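Local coordinates for cysteine hydrolase (Pseudomonas syringae pv. phaseolicola 1448A, PDB 3IRV), which probably acts as a hydrolase of the isochorismatase-like cysteine hydrolase family, although its natural substrate is not established, at residues V25-M30 with Q51-L56; F34-G39 with D99-V104; K44-I49 with C145-N150. All coordinates share one frame; numbering follows the deposited sequence. Where two conformers were deposited one is given.

Interaction 1 of 3, residues V25-M30 with Q51-L56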
loop_
_atom_site.group_PDB
_atom_site.type_symbol
_atom_site.label_atom_id
_atom_site.label_comp_id
_atom_site.label_asym_id
_atom_site.label_seq_id
_atom_site.Cartn_x
_atom_site.Cartn_y
_atom_site.Cartn_z
ATOM N N VAL A 25 -2.160 -18.462 7.524
ATOM C CA VAL A 25 -1.740 -18.281 6.127
ATOM C C VAL A 25 -2.861 -17.593 5.393
ATOM O O VAL A 25 -4.020 -17.988 5.523
ATOM C CB VAL A 25 -1.503 -19.648 5.426
ATOM C CG1 VAL A 25 -1.289 -19.487 3.900
ATOM C CG2 VAL A 25 -0.328 -20.373 6.103
ATOM N N ILE A 26 -2.510 -16.559 4.635
ATOM C CA ILE A 26 -3.501 -15.852 3.837
ATOM C C ILE A 26 -3.182 -16.048 2.350
ATOM O O ILE A 26 -2.108 -15.674 1.859
ATOM C CB ILE A 26 -3.578 -14.359 4.178
ATOM C CG1 ILE A 26 -3.776 -14.162 5.689
ATOM C CG2 ILE A 26 -4.717 -13.697 3.386
ATOM C CD1 ILE A 26 -3.754 -12.708 6.106
ATOM N N VAL A 27 -4.124 -16.677 1.639
ATOM C CA VAL A 27 -3.964 -16.960 0.203
ATOM C C VAL A 27 -4.764 -15.910 -0.572
ATOM O O VAL A 27 -6.013 -15.938 -0.595
ATOM C CB VAL A 27 -4.486 -18.373 -0.163
ATOM C CG1 VAL A 27 -4.198 -18.653 -1.616
ATOM C CG2 VAL A 27 -3.830 -19.468 0.742
ATOM N N VAL A 28 -4.043 -14.957 -1.155
ATOM C CA VAL A 28 -4.695 -13.792 -1.749
ATOM C C VAL A 28 -5.133 -14.034 -3.193
ATOM O O VAL A 28 -4.277 -14.200 -4.087
ATOM C CB VAL A 28 -3.760 -12.569 -1.698
ATOM C CG1 VAL A 28 -4.486 -11.319 -2.245
ATOM C CG2 VAL A 28 -3.211 -12.365 -0.255
ATOM N N ASP A 29 -6.454 -14.051 -3.409
ATOM C CA ASP A 29 -7.064 -13.936 -4.735
ATOM C C ASP A 29 -6.552 -14.976 -5.751
ATOM O O ASP A 29 -6.344 -14.659 -6.930
ATOM C CB ASP A 29 -6.877 -12.509 -5.270
ATOM C CG ASP A 29 -7.686 -11.488 -4.474
ATOM O OD1 ASP A 29 -8.438 -11.914 -3.563
ATOM O OD2 ASP A 29 -7.532 -10.280 -4.743
ATOM N N MET A 30 -6.386 -16.216 -5.296
ATOM C CA MET A 30 -6.046 -17.299 -6.239
ATOM C C MET A 30 -7.304 -17.823 -6.955
ATOM O O MET A 30 -7.663 -19.007 -6.884
ATOM C CB MET A 30 -5.156 -18.365 -5.582
ATOM C CG MET A 30 -3.737 -17.828 -5.253
ATOM S SD MET A 30 -2.744 -17.274 -6.684
ATOM C CE MET A 30 -2.243 -18.948 -7.302
ATOM N N GLN A 51 2.365 -24.540 -7.021
ATOM C CA GLN A 51 3.041 -25.636 -6.304
ATOM C C GLN A 51 3.555 -25.239 -4.897
ATOM O O GLN A 51 3.255 -25.940 -3.919
ATOM C CB GLN A 51 4.148 -26.208 -7.197
ATOM C CG GLN A 51 4.665 -27.563 -6.791
ATOM C CD GLN A 51 5.725 -28.069 -7.770
ATOM O OE1 GLN A 51 6.871 -28.323 -7.390
ATOM N NE2 GLN A 51 5.345 -28.190 -9.047
ATOM N N PRO A 52 4.319 -24.125 -4.783
ATOM C CA PRO A 52 4.709 -23.723 -3.422
ATOM C C PRO A 52 3.527 -23.470 -2.492
ATOM O O PRO A 52 3.598 -23.841 -1.322
ATOM C CB PRO A 52 5.494 -22.419 -3.616
ATOM C CG PRO A 52 5.483 -22.112 -5.047
ATOM C CD PRO A 52 4.945 -23.275 -5.821
ATOM N N ILE A 53 2.468 -22.837 -2.999
ATOM C CA ILE A 53 1.278 -22.652 -2.152
ATOM C C ILE A 53 0.674 -24.014 -1.720
ATOM O O ILE A 53 0.311 -24.199 -0.543
ATOM C CB ILE A 53 0.248 -21.693 -2.798
ATOM C CG1 ILE A 53 0.882 -20.302 -2.968
ATOM C CG2 ILE A 53 -0.999 -21.584 -1.918
ATOM C CD1 ILE A 53 0.007 -19.333 -3.656
ATOM N N GLN A 54 0.605 -24.986 -2.639
ATOM C CA GLN A 54 0.080 -26.312 -2.266
ATOM C C GLN A 54 0.883 -26.934 -1.112
ATOM O O GLN A 54 0.308 -27.455 -0.135
ATOM C CB GLN A 54 0.114 -27.242 -3.479
ATOM C CG GLN A 54 -0.910 -26.956 -4.532
ATOM C CD GLN A 54 -0.764 -27.885 -5.728
ATOM O OE1 GLN A 54 0.353 -28.237 -6.122
ATOM N NE2 GLN A 54 -1.897 -28.260 -6.333
ATOM N N LYS A 55 2.208 -26.857 -1.209
ATOM C CA LYS A 55 3.085 -27.354 -0.142
ATOM C C LYS A 55 2.847 -26.604 1.169
ATOM O O LYS A 55 2.770 -27.211 2.238
ATOM C CB LYS A 55 4.552 -27.243 -0.559
ATOM C CG LYS A 55 4.938 -28.122 -1.735
ATOM C CD LYS A 55 6.425 -27.957 -2.007
ATOM C CE LYS A 55 6.972 -29.059 -2.905
ATOM N NZ LYS A 55 6.660 -28.787 -4.330
ATOM N N LEU A 56 2.723 -25.283 1.065
ATOM C CA LEU A 56 2.468 -24.435 2.218
ATOM C C LEU A 56 1.183 -24.828 2.920
ATOM O O LEU A 56 1.169 -24.970 4.160
ATOM C CB LEU A 56 2.392 -22.960 1.803
ATOM C CG LEU A 56 2.013 -21.992 2.926
ATOM C CD1 LEU A 56 3.069 -21.978 4.053
ATOM C CD2 LEU A 56 1.817 -20.606 2.314
#
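Leu-56, whose backbone N bonds to Pro-52 O at 2.9 Å within helix 50-62, packs from that helix onto Val-25 of strand 23-28. No hydrogen bond joins the two segments, and the contact is wholly hydrocarbon and thioether. The two side chains meet end to end, Leu-56 CD2 against Val-25 CG1 at 3.7 Å. The leucine's CG stands opposite its backbone N (chi1 175°), which carries the branched end out from the helix to the strand. One helical turn earlier Ile-53 forks between two partners. Its CG2 branch lies 4.3 Å from Val-27 CG1, while its CD1 end lies 4.3 Å from Met-30 CE, the flexible thioether chain reaching back to the helix from just beyond the strand. Val-25 and Val-27, two apart, share one face of the sheet, and beta-branched valine suits an extended strand packed under a helix. Backbone bonds from Val-25 and Val-27 to Ile-68 and from Ile-26 to Cys-145 set the strand between two parallel neighbours. Since helix 50-62 leads on to strand 66-72, this is the strand-on-helix packing of a beta-alpha-beta crossover in a parallel three-layer fold.

Interaction 2 of 3, residues F34-G39 with D99-V104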
loop_
_atom_site.group_PDB
_atom_site.type_symbol
_atom_site.label_atom_id
_atom_site.label_comp_id
_atom_site.label_asym_id
_atom_site.label_seq_id
_atom_site.Cartn_x
_atom_site.Cartn_y
_atom_site.Cartn_z
ATOM N N PHE A 34 -7.770 -14.545 -12.283
ATOM C CA PHE A 34 -6.331 -14.193 -12.279
ATOM C C PHE A 34 -5.416 -15.337 -12.717
ATOM O O PHE A 34 -4.318 -15.083 -13.195
ATOM C CB PHE A 34 -5.882 -13.740 -10.889
ATOM C CG PHE A 34 -6.684 -12.594 -10.347
ATOM C CD1 PHE A 34 -6.503 -11.314 -10.852
ATOM C CD2 PHE A 34 -7.602 -12.787 -9.312
ATOM C CE1 PHE A 34 -7.250 -10.243 -10.343
ATOM C CE2 PHE A 34 -8.352 -11.746 -8.811
ATOM C CZ PHE A 34 -8.191 -10.471 -9.319
ATOM N N CYS A 35 -5.870 -16.583 -12.547
ATOM C CA CYS A 35 -4.994 -17.738 -12.726
ATOM C C CYS A 35 -5.180 -18.504 -14.042
ATOM O O CYS A 35 -4.271 -19.228 -14.468
ATOM C CB CYS A 35 -5.153 -18.707 -11.558
ATOM S SG CYS A 35 -4.599 -17.995 -9.995
ATOM N N GLU A 36 -6.354 -18.405 -14.661
ATOM C CA GLU A 36 -6.553 -19.110 -15.945
ATOM C C GLU A 36 -6.170 -18.213 -17.101
ATOM O O GLU A 36 -6.458 -17.022 -17.083
ATOM C CB GLU A 36 -8.013 -19.514 -16.104
ATOM C CG GLU A 36 -8.424 -20.513 -15.075
ATOM C CD GLU A 36 -9.813 -21.073 -15.316
ATOM O OE1 GLU A 36 -10.629 -20.435 -16.031
ATOM O OE2 GLU A 36 -10.081 -22.158 -14.767
ATOM N N PRO A 37 -5.506 -18.776 -18.128
ATOM C CA PRO A 37 -5.101 -17.993 -19.303
ATOM C C PRO A 37 -6.253 -17.253 -19.984
ATOM O O PRO A 37 -6.050 -16.170 -20.533
ATOM C CB PRO A 37 -4.496 -19.055 -20.238
ATOM C CG PRO A 37 -3.973 -20.106 -19.298
ATOM C CD PRO A 37 -5.024 -20.171 -18.193
ATOM N N THR A 38 -7.456 -17.822 -19.895
ATOM C CA THR A 38 -8.655 -17.214 -20.460
ATOM C C THR A 38 -9.311 -16.216 -19.498
ATOM O O THR A 38 -10.302 -15.575 -19.848
ATOM C CB THR A 38 -9.707 -18.284 -20.835
ATOM O OG1 THR A 38 -9.952 -19.142 -19.717
ATOM C CG2 THR A 38 -9.230 -19.120 -22.020
ATOM N N GLY A 39 -8.766 -16.084 -18.290
ATOM C CA GLY A 39 -9.360 -15.187 -17.298
ATOM C C GLY A 39 -9.200 -13.732 -17.669
ATOM O O GLY A 39 -8.167 -13.330 -18.214
ATOM N N ASP A 99 -20.207 -14.734 -11.480
ATOM C CA ASP A 99 -19.231 -15.064 -12.538
ATOM C C ASP A 99 -18.429 -16.304 -12.156
ATOM O O ASP A 99 -17.819 -16.323 -11.090
ATOM C CB ASP A 99 -18.276 -13.901 -12.733
ATOM C CG ASP A 99 -18.948 -12.695 -13.397
ATOM O OD1 ASP A 99 -20.020 -12.846 -14.044
ATOM O OD2 ASP A 99 -18.410 -11.577 -13.264
ATOM N N PRO A 100 -18.412 -17.352 -13.015
ATOM C CA PRO A 100 -17.661 -18.569 -12.658
ATOM C C PRO A 100 -16.192 -18.330 -12.292
ATOM O O PRO A 100 -15.626 -19.077 -11.491
ATOM C CB PRO A 100 -17.708 -19.410 -13.946
ATOM C CG PRO A 100 -18.929 -18.965 -14.644
ATOM C CD PRO A 100 -19.090 -17.492 -14.325
ATOM N N ASP A 101 -15.582 -17.321 -12.894
ATOM C CA ASP A 101 -14.153 -17.107 -12.682
ATOM C C ASP A 101 -13.768 -16.471 -11.347
ATOM O O ASP A 101 -12.562 -16.345 -11.057
ATOM C CB ASP A 101 -13.495 -16.385 -13.860
ATOM C CG ASP A 101 -13.310 -17.319 -15.077
ATOM O OD1 ASP A 101 -13.580 -18.559 -14.983
ATOM O OD2 ASP A 101 -12.896 -16.820 -16.139
ATOM N N VAL A 102 -14.757 -16.131 -10.516
ATOM C CA VAL A 102 -14.392 -15.628 -9.165
ATOM C C VAL A 102 -14.043 -16.764 -8.207
ATOM O O VAL A 102 -13.596 -16.521 -7.087
ATOM C CB VAL A 102 -15.476 -14.729 -8.496
ATOM C CG1 VAL A 102 -15.784 -13.497 -9.353
ATOM C CG2 VAL A 102 -16.752 -15.525 -8.160
ATOM N N GLU A 103 -14.277 -18.005 -8.619
ATOM C CA GLU A 103 -13.985 -19.148 -7.738
ATOM C C GLU A 103 -12.485 -19.411 -7.627
ATOM O O GLU A 103 -11.733 -19.207 -8.588
ATOM C CB GLU A 103 -14.689 -20.410 -8.264
ATOM C CG GLU A 103 -16.211 -20.282 -8.402
ATOM C CD GLU A 103 -16.943 -20.056 -7.066
ATOM O OE1 GLU A 103 -16.423 -20.460 -5.980
ATOM O OE2 GLU A 103 -18.060 -19.461 -7.091
ATOM N N VAL A 104 -12.059 -19.867 -6.444
ATOM C CA VAL A 104 -10.671 -20.302 -6.237
ATOM C C VAL A 104 -10.332 -21.484 -7.157
ATOM O O VAL A 104 -11.165 -22.374 -7.373
ATOM C CB VAL A 104 -10.427 -20.688 -4.760
ATOM C CG1 VAL A 104 -9.023 -21.291 -4.550
ATOM C CG2 VAL A 104 -10.645 -19.444 -3.842
HETATM O O HOH W 1 -11.286 -18.221 -17.596
#
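Asp-101 and Glu-36 bring their carboxylates together at the protein surface, and the aspartate supplies about half of the contact. Its CB leaves the backbone in the direction of segment 34-39, and the side chain brushes Lys-32 and Val-33 on the way. CG lies beside the residue's own N (chi1 -75°), and the carboxylate it carries ends in two oxygens with different neighbours. OD1 faces Glu-36 OE1 at 3.7 Å, a like-charged approach. OD2 looks over Gly-39 CA at 4.1 Å, and it also accepts a bond of 2.6 Å from a water. That water bridges the two acids: it gives its other hydrogen to Glu-36 OE1 at 2.8 Å and accepts a hydrogen bond from Thr-38 OG1 at 2.7 Å. With both its hydrogens donated, it probably eases the repulsion between the acids. The glutamate reaches it with an extended chain; the side chains cross at about a right angle, and their carboxylate planes are 80° apart. A type I turn from Glu-36 to Gly-39, closed by Gly-39 N to Glu-36 O at 2.8 Å, places Thr-38 beside the water; Pro-37 suits its second position, and glycine suits its last because a CB there would press on Glu-36 O, the carbonyl that closes the turn. In the fold, the turn follows helix 32-35, to which segment 99-104 is tied by backbone bonds from Asp-101 to Val-33 and Glu-103 to Lys-32, while Val-104 packs on strand 66-72.

Interaction 3 of 3, residues K44-I49 with C145-N150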
loop_
_atom_site.group_PDB
_atom_site.type_symbol
_atom_site.label_atom_id
_atom_site.label_comp_id
_atom_site.label_asym_id
_atom_site.label_seq_id
_atom_site.Cartn_x
_atom_site.Cartn_y
_atom_site.Cartn_z
ATOM N N LYS A 44 0.124 -14.227 -15.728
ATOM C CA LYS A 44 0.813 -15.472 -16.113
ATOM C C LYS A 44 1.774 -16.053 -15.074
ATOM O O LYS A 44 1.918 -17.284 -14.983
ATOM C CB LYS A 44 1.504 -15.342 -17.479
ATOM C CG LYS A 44 2.600 -14.311 -17.560
ATOM C CD LYS A 44 3.234 -14.379 -18.964
ATOM C CE LYS A 44 4.407 -13.418 -19.121
ATOM N NZ LYS A 44 3.987 -12.049 -19.539
ATOM N N SER A 45 2.387 -15.195 -14.246
ATOM C CA SER A 45 3.323 -15.686 -13.219
ATOM C C SER A 45 2.634 -16.491 -12.103
ATOM O O SER A 45 3.298 -17.162 -11.314
ATOM C CB SER A 45 4.091 -14.508 -12.627
ATOM O OG SER A 45 3.182 -13.610 -12.000
ATOM N N THR A 46 1.295 -16.448 -12.040
ATOM C CA THR A 46 0.593 -17.305 -11.069
ATOM C C THR A 46 0.913 -18.790 -11.272
ATOM O O THR A 46 0.901 -19.573 -10.325
ATOM C CB THR A 46 -0.953 -17.122 -11.102
ATOM O OG1 THR A 46 -1.458 -17.320 -12.433
ATOM C CG2 THR A 46 -1.373 -15.718 -10.623
ATOM N N ALA A 47 1.208 -19.178 -12.523
ATOM C CA ALA A 47 1.484 -20.597 -12.804
ATOM C C ALA A 47 2.616 -21.120 -11.919
ATOM O O ALA A 47 2.566 -22.258 -11.433
ATOM C CB ALA A 47 1.820 -20.803 -14.257
ATOM N N ASP A 48 3.600 -20.253 -11.675
ATOM C CA ASP A 48 4.810 -20.614 -10.924
ATOM C C ASP A 48 4.660 -20.638 -9.404
ATOM O O ASP A 48 5.559 -21.121 -8.692
ATOM C CB ASP A 48 5.954 -19.678 -11.310
ATOM C CG ASP A 48 6.302 -19.784 -12.782
ATOM O OD1 ASP A 48 6.262 -20.916 -13.324
ATOM O OD2 ASP A 48 6.583 -18.737 -13.390
ATOM N N ILE A 49 3.537 -20.129 -8.902
ATOM C CA ILE A 49 3.321 -20.135 -7.440
ATOM C C ILE A 49 2.313 -21.153 -6.914
ATOM O O ILE A 49 2.159 -21.293 -5.698
ATOM C CB ILE A 49 2.974 -18.718 -6.874
ATOM C CG1 ILE A 49 1.579 -18.260 -7.308
ATOM C CG2 ILE A 49 4.010 -17.712 -7.338
ATOM C CD1 ILE A 49 1.157 -16.991 -6.533
ATOM N N CYS A 145 0.633 -15.032 0.674
ATOM C CA CYS A 145 0.954 -15.515 -0.665
ATOM C C CYS A 145 -0.216 -15.227 -1.595
ATOM O O CYS A 145 -1.298 -14.838 -1.120
ATOM C CB CYS A 145 1.251 -17.011 -0.616
ATOM S SG CYS A 145 -0.192 -18.030 -0.065
ATOM N N GLY A 146 -0.008 -15.388 -2.907
ATOM C CA GLY A 146 -1.086 -15.165 -3.878
ATOM C C GLY A 146 -0.754 -14.120 -4.918
ATOM O O GLY A 146 0.384 -14.024 -5.317
ATOM N N THR A 147 -1.757 -13.337 -5.358
ATOM C CA THR A 147 -1.554 -12.380 -6.455
ATOM C C THR A 147 -2.542 -11.197 -6.230
ATOM O O THR A 147 -3.583 -11.411 -5.605
ATOM C CB THR A 147 -1.789 -13.098 -7.849
ATOM O OG1 THR A 147 -1.196 -12.350 -8.925
ATOM C CG2 THR A 147 -3.296 -13.279 -8.143
ATOM N N VAL A 148 -2.262 -9.958 -6.686
ATOM C CA VAL A 148 -1.036 -9.532 -7.363
ATOM C C VAL A 148 -0.054 -8.948 -6.338
ATOM O O VAL A 148 -0.455 -8.183 -5.445
ATOM C CB VAL A 148 -1.372 -8.508 -8.495
ATOM C CG1 VAL A 148 -0.130 -8.059 -9.239
ATOM C CG2 VAL A 148 -2.402 -9.111 -9.468
ATOM N N THR A 149 1.226 -9.301 -6.470
ATOM C CA THR A 149 2.229 -8.970 -5.449
ATOM C C THR A 149 2.114 -7.560 -4.920
ATOM O O THR A 149 2.033 -7.357 -3.705
ATOM C CB THR A 149 3.663 -9.200 -5.971
ATOM O OG1 THR A 149 3.765 -10.555 -6.442
ATOM C CG2 THR A 149 4.689 -8.949 -4.862
ATOM N N ASN A 150 2.114 -6.591 -5.831
ATOM C CA ASN A 150 2.217 -5.179 -5.427
ATOM C C ASN A 150 0.852 -4.541 -5.184
ATOM O O ASN A 150 0.774 -3.373 -4.760
ATOM C CB ASN A 150 2.949 -4.367 -6.489
ATOM C CG ASN A 150 2.234 -4.387 -7.816
ATOM O OD1 ASN A 150 1.856 -5.463 -8.320
ATOM N ND2 ASN A 150 2.056 -3.215 -8.407
#
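The peptide carbonyl of Gly-146 offers one face to Ile-49, whose terminal methyl CD1 stands above its plane and a little beyond the oxygen, 3.3 Å from Gly-146 O and 3.8 Å from Gly-146 C. Packing is tight here: Ile-49 CG1 sits between its own N and carbonyl carbon (chi1 70°) and the chain then runs out extended, which brings CD1 over the carbonyl. The same peptide continues into Thr-147 N, which bonds to Val-28, and Gly-146 pairs through its backbone with Ala-173 and Ala-175. This is the C-terminal end of strand 141-147 in the parallel sheet of the isochorismatase fold, where the backbone bends sharply at Gly-146 and enters helix 149-162 with Val-148 as N-cap. Gly-146 has phi 122° and psi -145°, angles at which a CB would press on the preceding carbonyl, so a residue without one fits well. The peptide bond between Thr-147 and Val-148 is cis, as in characterised family enzymes, where a cis peptide lies close to the catalytic cysteine, probably so here. Segment 44-49 covers the corner, coiled by three successive bonds from Ala-47, Asp-48 and Ile-49 N to the oxygens three residues earlier. Threonine suits both places: Thr-46 OG1 bonds to Val-43 O and Thr-147 OG1 to Ala-175 O, while carbon remains to pack. Thr-46 CG2 lies 3.8 Å from both CB and OG1 of Thr-147 and 4.0 Å from its CG2.

Overall arrangement
Interactions 1 and 3 share the sheet. Their centres are 10 Å apart, and probable backbone bonds run from Val-28 N to Cys-145 O (2.7 Å) and from Thr-147 N to Val-28 O (3.0 Å). Ile-53 CD1 also meets Cys-145 SG at 3.8 Å, so helix 50-62 spans both strands. Interaction 2 lies farther out, its centre 16 Å from that of interaction 1 and 13 Å from that of interaction 3; Met-30 CE touches Cys-35 SG at 3.7 Å, and Phe-34 CB touches Thr-147 CG2 at 3.8 Å. At the end of strand 23-28, Asp-29 forms a salt bridge with Lys-119, consistent with the Asp-Lys pair of the family's catalytic triad.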